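Local coordinates for putative glycosidase ph117-related (Bacteroides thetaiotaomicron, PDB 5A7V), which probably acts on beta-mannosides as a member of glycoside hydrolase family 130, and binds mannose in its pocket, at residues M159-W164 with W182-P187. Residues are numbered along the deposited sequence; the frame is centred on the assembly and turned at random. Where two conformers were deposited one is given.
Sequences MTYTQW and WTKHGP. With BMA (beta-D-mannopyranose), chain C; MAN (alpha-D-mannopyranose), chain D.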
loop_
_atom_site.group_PDB
_atom_site.type_symbol
_atom_site.label_atom_id
_atom_site.label_comp_id
_atom_site.label_asym_id
_atom_site.label_seq_id
_atom_site.Cartn_x
_atom_site.Cartn_y
_atom_site.Cartn_z
ATOM N N MET A 159 -10.978 4.667 2.008
ATOM C CA MET A 159 -10.220 3.482 1.518
ATOM C C MET A 159 -10.086 3.577 0.017
ATOM O O MET A 159 -11.095 3.702 -0.708
ATOM C CB MET A 159 -10.977 2.183 1.786
ATOM C CG MET A 159 -10.264 0.920 1.292
ATOM S SD MET A 159 -11.284 -0.537 1.116
ATOM C CE MET A 159 -11.691 -0.825 2.836
ATOM N N THR A 160 -8.841 3.469 -0.467
ATOM C CA THR A 160 -8.605 3.221 -1.880
ATOM C C THR A 160 -8.281 1.693 -2.018
ATOM O O THR A 160 -7.675 1.097 -1.126
ATOM C CB THR A 160 -7.433 4.029 -2.408
ATOM O OG1 THR A 160 -6.233 3.619 -1.753
ATOM C CG2 THR A 160 -7.628 5.551 -2.199
ATOM N N TYR A 161 -8.779 1.088 -3.060
ATOM C CA TYR A 161 -8.548 -0.369 -3.273
ATOM C C TYR A 161 -8.737 -0.702 -4.739
ATOM O O TYR A 161 -9.153 0.147 -5.532
ATOM C CB TYR A 161 -9.504 -1.171 -2.376
ATOM C CG TYR A 161 -10.963 -1.157 -2.804
ATOM C CD1 TYR A 161 -11.797 -0.049 -2.490
ATOM C CD2 TYR A 161 -11.500 -2.209 -3.442
ATOM C CE1 TYR A 161 -13.097 -0.006 -2.885
ATOM C CE2 TYR A 161 -12.825 -2.220 -3.866
ATOM C CZ TYR A 161 -13.667 -1.092 -3.558
ATOM O OH TYR A 161 -15.020 -1.126 -3.896
ATOM N N THR A 162 -8.351 -1.939 -5.121
ATOM C CA THR A 162 -8.556 -2.398 -6.472
ATOM C C THR A 162 -9.798 -3.285 -6.604
ATOM O O THR A 162 -9.947 -4.261 -5.837
ATOM C CB THR A 162 -7.354 -3.260 -6.938
ATOM O OG1 THR A 162 -6.153 -2.561 -6.623
ATOM C CG2 THR A 162 -7.437 -3.486 -8.425
ATOM N N GLN A 163 -10.647 -2.970 -7.574
ATOM C CA GLN A 163 -11.725 -3.846 -7.990
ATOM C C GLN A 163 -11.174 -4.791 -9.051
ATOM O O GLN A 163 -10.608 -4.313 -10.035
ATOM C CB GLN A 163 -12.899 -3.011 -8.576
ATOM C CG GLN A 163 -13.441 -1.987 -7.620
ATOM C CD GLN A 163 -14.531 -1.175 -8.267
ATOM O OE1 GLN A 163 -14.304 -0.479 -9.274
ATOM N NE2 GLN A 163 -15.695 -1.204 -7.686
ATOM N N TRP A 164 -11.412 -6.085 -8.896
ATOM C CA TRP A 164 -10.908 -7.039 -9.864
ATOM C C TRP A 164 -12.011 -7.989 -10.318
ATOM O O TRP A 164 -12.570 -8.770 -9.519
ATOM C CB TRP A 164 -9.698 -7.799 -9.305
ATOM C CG TRP A 164 -9.015 -8.822 -10.178
ATOM C CD1 TRP A 164 -8.634 -10.061 -9.771
ATOM C CD2 TRP A 164 -8.606 -8.694 -11.547
ATOM N NE1 TRP A 164 -7.954 -10.704 -10.773
ATOM C CE2 TRP A 164 -7.914 -9.897 -11.885
ATOM C CE3 TRP A 164 -8.695 -7.685 -12.514
ATOM C CZ2 TRP A 164 -7.339 -10.119 -13.143
ATOM C CZ3 TRP A 164 -8.096 -7.905 -13.765
ATOM C CH2 TRP A 164 -7.417 -9.109 -14.069
ATOM N N TRP A 182 -19.131 -0.164 5.269
ATOM C CA TRP A 182 -18.478 0.520 4.157
ATOM C C TRP A 182 -19.475 0.839 3.044
ATOM O O TRP A 182 -20.243 -0.031 2.604
ATOM C CB TRP A 182 -17.331 -0.344 3.582
ATOM C CG TRP A 182 -16.184 -0.487 4.492
ATOM C CD1 TRP A 182 -15.943 -1.523 5.341
ATOM C CD2 TRP A 182 -15.087 0.411 4.629
ATOM N NE1 TRP A 182 -14.760 -1.314 6.035
ATOM C CE2 TRP A 182 -14.212 -0.135 5.600
ATOM C CE3 TRP A 182 -14.753 1.629 4.028
ATOM C CZ2 TRP A 182 -13.036 0.510 5.989
ATOM C CZ3 TRP A 182 -13.615 2.271 4.409
ATOM C CH2 TRP A 182 -12.767 1.728 5.412
ATOM N N THR A 183 -19.382 2.058 2.514
ATOM C CA THR A 183 -20.135 2.431 1.300
ATOM C C THR A 183 -19.150 2.463 0.121
ATOM O O THR A 183 -18.131 3.162 0.214
ATOM C CB THR A 183 -20.863 3.768 1.463
ATOM O OG1 THR A 183 -21.762 3.680 2.563
ATOM C CG2 THR A 183 -21.553 4.141 0.166
ATOM N N LYS A 184 -19.488 1.701 -0.933
ATOM C CA LYS A 184 -18.685 1.609 -2.166
ATOM C C LYS A 184 -19.119 2.738 -3.095
ATOM O O LYS A 184 -20.294 2.856 -3.438
ATOM C CB LYS A 184 -18.864 0.250 -2.853
ATOM C CG LYS A 184 -18.319 -0.892 -2.010
ATOM C CD LYS A 184 -18.550 -2.235 -2.711
ATOM C CE LYS A 184 -18.155 -3.383 -1.820
ATOM N NZ LYS A 184 -18.403 -4.682 -2.516
ATOM N N HIS A 185 -18.157 3.568 -3.489
ATOM C CA HIS A 185 -18.426 4.688 -4.395
ATOM C C HIS A 185 -18.038 4.429 -5.839
ATOM O O HIS A 185 -18.339 5.238 -6.718
ATOM C CB HIS A 185 -17.828 5.989 -3.886
ATOM C CG HIS A 185 -18.531 6.514 -2.685
ATOM N ND1 HIS A 185 -19.519 7.457 -2.795
ATOM C CD2 HIS A 185 -18.425 6.218 -1.372
ATOM C CE1 HIS A 185 -19.998 7.719 -1.600
ATOM N NE2 HIS A 185 -19.334 7.008 -0.715
ATOM N N GLY A 186 -17.403 3.303 -6.099
ATOM C CA GLY A 186 -16.980 2.939 -7.450
ATOM C C GLY A 186 -15.604 3.494 -7.841
ATOM O O GLY A 186 -14.889 4.084 -7.023
ATOM N N PRO A 187 -15.239 3.277 -9.109
ATOM C CA PRO A 187 -13.933 3.732 -9.606
ATOM C C PRO A 187 -13.645 5.198 -9.308
ATOM O O PRO A 187 -14.502 6.090 -9.542
ATOM C CB PRO A 187 -14.016 3.420 -11.105
ATOM C CG PRO A 187 -14.966 2.256 -11.198
ATOM C CD PRO A 187 -16.012 2.534 -10.134
HETATM C C1 BMA C . -1.799 -8.683 -10.491
HETATM C C2 BMA C . -1.506 -8.743 -8.988
HETATM C C3 BMA C . -2.606 -9.525 -8.306
HETATM C C4 BMA C . -3.960 -8.938 -8.655
HETATM C C5 BMA C . -4.099 -8.687 -10.161
HETATM C C6 BMA C . -5.375 -7.949 -10.520
HETATM O O1 BMA C . -0.825 -8.027 -11.287
HETATM O O2 BMA C . -1.489 -7.424 -8.425
HETATM O O3 BMA C . -2.431 -9.604 -6.840
HETATM O O4 BMA C . -4.955 -9.876 -8.214
HETATM O O5 BMA C . -2.996 -7.929 -10.712
HETATM O O6 BMA C . -5.484 -6.677 -9.873
HETATM C C1 MAN D . -1.952 -8.634 -10.570
HETATM C C2 MAN D . -1.449 -8.471 -9.199
HETATM C C3 MAN D . -2.403 -9.286 -8.355
HETATM C C4 MAN D . -3.874 -8.943 -8.552
HETATM C C5 MAN D . -4.231 -8.857 -10.025
HETATM C C6 MAN D . -5.498 -8.068 -10.276
HETATM O O1 MAN D . -1.758 -9.856 -11.174
HETATM O O2 MAN D . -1.530 -7.131 -8.727
HETATM O O3 MAN D . -2.146 -9.164 -6.948
HETATM O O4 MAN D . -4.696 -9.958 -7.946
HETATM O O5 MAN D . -3.231 -8.194 -10.773
HETATM O O6 MAN D . -5.429 -6.727 -9.779
HETATM O O HOH W 1 -16.036 1.356 -4.561
#
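Met159 and Trp182 make the tight end of this contact. In the conformer of Met159 described here, one of two, the methyl CE lies over one face of the indole, 3.6 Å from the centroid of the six-membered ring and almost on its normal, so its C-H bonds meet the pi cloud. A bend at chi3 (-66°) folds the otherwise extended chain back and brings CE over the face, while CB packs above the rim, 3.7 Å from Trp182 CZ3. The sulfur stands farther above the same ring, 5.0 Å from SD to the centroid, in a Met-aromatic contact. A flexible thioether suits the place because it can follow a flat surface, while Phe128 meets the indole edge-to-face.

Strands 157-164 and 183-187 belong to one antiparallel four-stranded sheet, a blade of the five-bladed beta-propeller expected for family GH130. Strand 169-176 runs between them, so side chains and water must span the gap; the short segments make an angle of 67°.

Packing is looser beyond Met159. The phenol of Tyr161 is long enough for its OH to reach both Glu139 and a water, which donates to that oxygen at 2.8 Å while accepting from the backbone N of Gly186. Glu139 also bonds Gln163 NE2 and forms a salt bridge with Lys184, whose long chain carries its amine past the tyrosine. Gly186 has a positive phi, at which a side chain would jam against the preceding carbonyl. Gln163 gives NE2 to Gln135 as well, leaving OE1, buried without a polar partner, in van der Waals contact with the proline ring, 3.4 Å from Pro187 CG. Away from strand 183-187, C6 of the bound mannose, modelled as both anomers, lies over the Trp164 indole face.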